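Local coordinates for protein DNA polymerase III subunit beta (Pseudomonas aeruginosa, PDB 4TSZ) that forms the sliding clamp that tethers DNA polymerases and other proteins to DNA and gives them processivity, at residues S32-V37 with R74-I79; L12-L17 with L43-T48. All coordinates share one frame; numbering follows the deposited sequence.

Contact 1 of 2, residues S32-V37 with R74-I79; sequences SNVLLV and RKLMDI
Leu76 meets Val34 and Leu36 through methyl groups alone, with no ring or other flat side-chain group taking part, so the contact has no stacked faces or ring edges. Asn33, whose amide ND2 is hydrogen-bonded to Thr70 OG1, is not among the touching residues. Leu76 holds its CG opposite the backbone N (chi1 -176°), which carries the branch out from the helix and presents CD2 as the touching atom. Leu76 CD2 sits 4.3 Å from Val34 CG1. Leu76 CD2 also lies 4.2 Å from Leu36 CD2, so it reaches both of these inward-pointing strand residues, two positions apart. Leu36 gets there with a chi1 of -97°, well off a staggered value. Both approaches are loose van der Waals contacts. Nearer the start of the helix, water 1 bridges the backbones: it donates to Ser32 O at 2.7 Å and accepts from Arg74 N at 3.1 Å. The water thus serves an amide of the helix's first turn. Strand 33-39 pairs with strand 67-72, which leads directly into helix 73-82, and Val71 packs against all three apolar residues. Leu76 also touches Leu15 of helix 8-19 and Leu109 of strand 105-110, while on the same helix Lys75 makes salt bridges to Glu300 and Glu302 of the second subunit.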
loop_
_atom_site.group_PDB
_atom_site.type_symbol
_atom_site.label_atom_id
_atom_site.label_comp_id
_atom_site.label_asym_id
_atom_site.label_seq_id
_atom_site.Cartn_x
_atom_site.Cartn_y
_atom_site.Cartn_z
ATOM N N SER E 32 20.196 -6.794 12.871
ATOM C CA SER E 32 19.200 -5.722 12.944
ATOM C C SER E 32 19.890 -4.361 13.061
ATOM O O SER E 32 19.230 -3.325 12.977
ATOM C CB SER E 32 18.291 -5.928 14.154
ATOM O OG SER E 32 17.458 -7.060 13.979
ATOM N N ASN E 33 21.217 -4.377 13.288
ATOM C CA ASN E 33 22.024 -3.188 13.501
ATOM C C ASN E 33 22.786 -2.679 12.290
ATOM O O ASN E 33 23.117 -3.443 11.376
ATOM C CB ASN E 33 22.971 -3.400 14.694
ATOM C CG ASN E 33 22.291 -3.439 16.045
ATOM O OD1 ASN E 33 21.075 -3.548 16.153
ATOM N ND2 ASN E 33 23.064 -3.318 17.115
ATOM N N VAL E 34 23.054 -1.359 12.298
ATOM C CA VAL E 34 23.886 -0.684 11.323
ATOM C C VAL E 34 25.278 -0.554 11.951
ATOM O O VAL E 34 25.394 -0.139 13.108
ATOM C CB VAL E 34 23.310 0.681 10.805
ATOM C CG1 VAL E 34 22.973 1.641 11.938
ATOM C CG2 VAL E 34 24.263 1.344 9.818
ATOM N N LEU E 35 26.325 -0.941 11.208
ATOM C CA LEU E 35 27.700 -0.782 11.671
ATOM C C LEU E 35 28.128 0.661 11.345
ATOM O O LEU E 35 28.052 1.078 10.190
ATOM C CB LEU E 35 28.644 -1.802 10.999
ATOM C CG LEU E 35 30.167 -1.576 11.178
ATOM C CD1 LEU E 35 30.608 -1.790 12.622
ATOM C CD2 LEU E 35 30.974 -2.447 10.224
ATOM N N LEU E 36 28.548 1.414 12.371
ATOM C CA LEU E 36 29.024 2.797 12.261
ATOM C C LEU E 36 30.532 2.770 12.478
ATOM O O LEU E 36 30.987 2.258 13.496
ATOM C CB LEU E 36 28.358 3.665 13.352
ATOM C CG LEU E 36 27.111 4.509 13.029
ATOM C CD1 LEU E 36 26.237 3.919 11.906
ATOM C CD2 LEU E 36 26.309 4.777 14.288
ATOM N N VAL E 37 31.311 3.274 11.507
ATOM C CA VAL E 37 32.773 3.317 11.610
ATOM C C VAL E 37 33.250 4.736 11.294
ATOM O O VAL E 37 32.996 5.243 10.195
ATOM C CB VAL E 37 33.503 2.259 10.721
ATOM C CG1 VAL E 37 35.024 2.421 10.791
ATOM C CG2 VAL E 37 33.110 0.833 11.090
ATOM N N ARG E 74 16.805 0.577 12.085
ATOM C CA ARG E 74 15.473 1.178 11.926
ATOM C C ARG E 74 15.242 2.308 12.932
ATOM O O ARG E 74 14.795 3.385 12.539
ATOM C CB ARG E 74 14.363 0.100 11.997
ATOM C CG ARG E 74 12.920 0.614 11.800
ATOM C CD ARG E 74 12.549 0.881 10.348
ATOM N NE ARG E 74 12.466 -0.348 9.558
ATOM C CZ ARG E 74 11.423 -0.690 8.806
ATOM N NH1 ARG E 74 10.362 0.105 8.727
ATOM N NH2 ARG E 74 11.435 -1.826 8.123
ATOM N N LYS E 75 15.602 2.080 14.211
ATOM C CA LYS E 75 15.467 3.091 15.259
ATOM C C LYS E 75 16.279 4.349 14.960
ATOM O O LYS E 75 15.719 5.440 15.045
ATOM C CB LYS E 75 15.800 2.525 16.648
ATOM C CG LYS E 75 14.596 1.906 17.328
ATOM C CD LYS E 75 15.008 1.167 18.560
ATOM C CE LYS E 75 13.890 0.337 19.120
ATOM N NZ LYS E 75 14.422 -0.762 19.967
ATOM N N LEU E 76 17.576 4.207 14.578
ATOM C CA LEU E 76 18.427 5.356 14.257
ATOM C C LEU E 76 17.897 6.115 13.037
ATOM O O LEU E 76 17.878 7.346 13.060
ATOM C CB LEU E 76 19.906 4.959 14.086
ATOM C CG LEU E 76 20.914 6.115 13.848
ATOM C CD1 LEU E 76 21.080 7.002 15.088
ATOM C CD2 LEU E 76 22.266 5.577 13.404
ATOM N N MET E 77 17.440 5.385 11.998
ATOM C CA MET E 77 16.857 5.987 10.800
ATOM C C MET E 77 15.581 6.770 11.164
ATOM O O MET E 77 15.456 7.923 10.747
ATOM C CB MET E 77 16.572 4.921 9.738
ATOM C CG MET E 77 16.166 5.505 8.399
ATOM S SD MET E 77 15.405 4.250 7.340
ATOM N N ASP E 78 14.674 6.166 11.973
ATOM C CA ASP E 78 13.422 6.795 12.408
ATOM C C ASP E 78 13.664 8.049 13.233
ATOM O O ASP E 78 12.947 9.033 13.056
ATOM C CB ASP E 78 12.514 5.805 13.161
ATOM C CG ASP E 78 11.894 4.708 12.307
ATOM O OD1 ASP E 78 11.946 4.817 11.059
ATOM O OD2 ASP E 78 11.367 3.736 12.887
ATOM N N ILE E 79 14.702 8.031 14.104
ATOM C CA ILE E 79 15.085 9.187 14.918
ATOM C C ILE E 79 15.578 10.290 13.968
ATOM O O ILE E 79 15.085 11.415 14.040
ATOM C CB ILE E 79 16.122 8.793 16.005
ATOM C CG1 ILE E 79 15.448 8.038 17.168
ATOM C CG2 ILE E 79 16.910 10.014 16.506
ATOM C CD1 ILE E 79 16.377 7.130 17.951
HETATM O O HOH W 1 16.676 -2.495 12.561
#

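Contact 2 of 2, residues L12-L17 with L43-T48; sequences LKPLQL and LSLTGT
Leu15 on the helix and Leu45 on the strand are the nearest pair of CA atoms across the contact, 6.8 Å apart, beside a kink where Pro14, having no N-H, gives no hydrogen bond to the preceding turn and where the bond from Leu17 N to Lys13 O is weak. Leu45 is the one strand residue that touches the helix segment. Its CG stands opposite the carbonyl carbon (chi1 -61°), and the two methyls beyond it divide between neighbouring helix residues. Leu45 CD1 comes up to the proline ring, 3.8 Å from Pro14 CG and 3.9 Å from Pro14 CB. Leu45 CD2 turns to the next residue, where it lies 4.0 Å from Leu15 CD1 and 4.1 Å from Leu15 CA, close to the helix backbone itself. The Leu15 and Leu45 side chains cross at about a right angle, and the Pro14 ring meets Leu45 obliquely. Around them, Val34 and Leu36 pack on Leu45, Val58 on Pro14, and Leu76 on Leu15. Everything that touches is aliphatic and buried, so helix 8-19 is held to the sheet here by dispersion and the exclusion of water, and the fit depends on methyl and ring shape with no polar bond between the segments to fix direction.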
loop_
_atom_site.group_PDB
_atom_site.type_symbol
_atom_site.label_atom_id
_atom_site.label_comp_id
_atom_site.label_asym_id
_atom_site.label_seq_id
_atom_site.Cartn_x
_atom_site.Cartn_y
_atom_site.Cartn_z
ATOM N N LEU E 12 20.922 10.904 7.002
ATOM C CA LEU E 12 19.711 10.245 6.507
ATOM C C LEU E 12 19.869 9.509 5.181
ATOM O O LEU E 12 19.399 8.372 5.088
ATOM C CB LEU E 12 18.523 11.222 6.470
ATOM C CG LEU E 12 17.117 10.637 6.344
ATOM C CD1 LEU E 12 16.785 9.693 7.504
ATOM C CD2 LEU E 12 16.086 11.746 6.248
ATOM N N LYS E 13 20.521 10.132 4.173
ATOM C CA LYS E 13 20.715 9.522 2.849
ATOM C C LYS E 13 21.372 8.121 2.909
ATOM O O LYS E 13 20.681 7.155 2.566
ATOM C CB LYS E 13 21.394 10.481 1.848
ATOM N N PRO E 14 22.624 7.948 3.429
ATOM C CA PRO E 14 23.194 6.589 3.520
ATOM C C PRO E 14 22.480 5.671 4.508
ATOM O O PRO E 14 22.399 4.468 4.262
ATOM C CB PRO E 14 24.642 6.848 3.951
ATOM C CG PRO E 14 24.610 8.152 4.633
ATOM C CD PRO E 14 23.599 8.955 3.902
ATOM N N LEU E 15 21.948 6.239 5.612
ATOM C CA LEU E 15 21.217 5.484 6.636
ATOM C C LEU E 15 19.971 4.822 6.049
ATOM O O LEU E 15 19.756 3.644 6.305
ATOM C CB LEU E 15 20.877 6.391 7.836
ATOM C CG LEU E 15 20.369 5.781 9.141
ATOM C CD1 LEU E 15 21.165 4.531 9.562
ATOM C CD2 LEU E 15 20.418 6.822 10.238
ATOM N N GLN E 16 19.200 5.548 5.212
ATOM C CA GLN E 16 18.000 5.000 4.560
ATOM C C GLN E 16 18.348 3.882 3.587
ATOM O O GLN E 16 17.645 2.872 3.545
ATOM C CB GLN E 16 17.193 6.096 3.843
ATOM C CG GLN E 16 16.384 6.988 4.779
ATOM C CD GLN E 16 15.619 8.079 4.056
ATOM O OE1 GLN E 16 14.468 8.367 4.373
ATOM N NE2 GLN E 16 16.243 8.736 3.089
ATOM N N LEU E 17 19.445 4.049 2.821
ATOM C CA LEU E 17 19.890 3.038 1.855
ATOM C C LEU E 17 20.268 1.741 2.552
ATOM O O LEU E 17 19.746 0.677 2.213
ATOM C CB LEU E 17 21.065 3.549 1.002
ATOM C CG LEU E 17 20.765 4.630 -0.032
ATOM C CD1 LEU E 17 21.974 4.913 -0.858
ATOM C CD2 LEU E 17 19.612 4.241 -0.956
ATOM N N LEU E 43 32.765 8.798 7.870
ATOM C CA LEU E 43 31.802 7.928 8.519
ATOM C C LEU E 43 31.340 6.901 7.478
ATOM O O LEU E 43 30.933 7.272 6.374
ATOM C CB LEU E 43 30.591 8.709 9.088
ATOM C CG LEU E 43 29.403 7.863 9.612
ATOM C CD1 LEU E 43 29.753 7.125 10.917
ATOM C CD2 LEU E 43 28.162 8.719 9.796
ATOM N N SER E 44 31.412 5.616 7.838
ATOM C CA SER E 44 30.931 4.522 6.999
ATOM C C SER E 44 29.772 3.875 7.723
ATOM O O SER E 44 29.830 3.696 8.944
ATOM C CB SER E 44 32.034 3.501 6.730
ATOM O OG SER E 44 33.049 4.065 5.914
ATOM N N LEU E 45 28.704 3.557 6.983
ATOM C CA LEU E 45 27.495 2.920 7.519
ATOM C C LEU E 45 27.302 1.614 6.771
ATOM O O LEU E 45 27.239 1.624 5.543
ATOM C CB LEU E 45 26.240 3.828 7.371
ATOM C CG LEU E 45 26.264 5.191 8.081
ATOM C CD1 LEU E 45 26.811 6.278 7.169
ATOM C CD2 LEU E 45 24.872 5.584 8.526
ATOM N N THR E 46 27.246 0.491 7.496
ATOM C CA THR E 46 27.086 -0.821 6.877
ATOM C C THR E 46 25.855 -1.572 7.385
ATOM O O THR E 46 25.630 -1.655 8.590
ATOM C CB THR E 46 28.383 -1.643 7.005
ATOM O OG1 THR E 46 29.486 -0.879 6.507
ATOM C CG2 THR E 46 28.309 -2.988 6.279
ATOM N N GLY E 47 25.100 -2.135 6.442
ATOM C CA GLY E 47 23.935 -2.978 6.686
ATOM C C GLY E 47 24.089 -4.271 5.914
ATOM O O GLY E 47 24.631 -4.262 4.806
ATOM N N THR E 48 23.639 -5.396 6.495
ATOM C CA THR E 48 23.732 -6.723 5.880
ATOM C C THR E 48 22.614 -7.664 6.323
ATOM O O THR E 48 22.043 -7.490 7.406
ATOM C CB THR E 48 25.141 -7.348 6.102
ATOM O OG1 THR E 48 25.288 -8.471 5.234
ATOM C CG2 THR E 48 25.395 -7.786 7.552
#

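How the contacts relate
The two contacts, with centres about 8 Å apart, belong to one hydrophobic interior between a helix pair and the sheet holding both strands, in the N-terminal domain of the clamp. Their segments alternate along the chain: 12-17, 32-37, 43-48, then 74-79. Strands 33-39 and 42-48 are antiparallel neighbours, joined where Leu35 N meets Thr46 O at 2.8 Å and Val37 O meets Ser44 N at 2.9 Å, both probable hydrogen bonds. The helices touch as well, through Met77 CA and Leu15 CD2 at 3.7 Å. Two helices packed against two beta-sheets are the building plan of DNA-clamp domains, whose helices in this family line the channel around DNA.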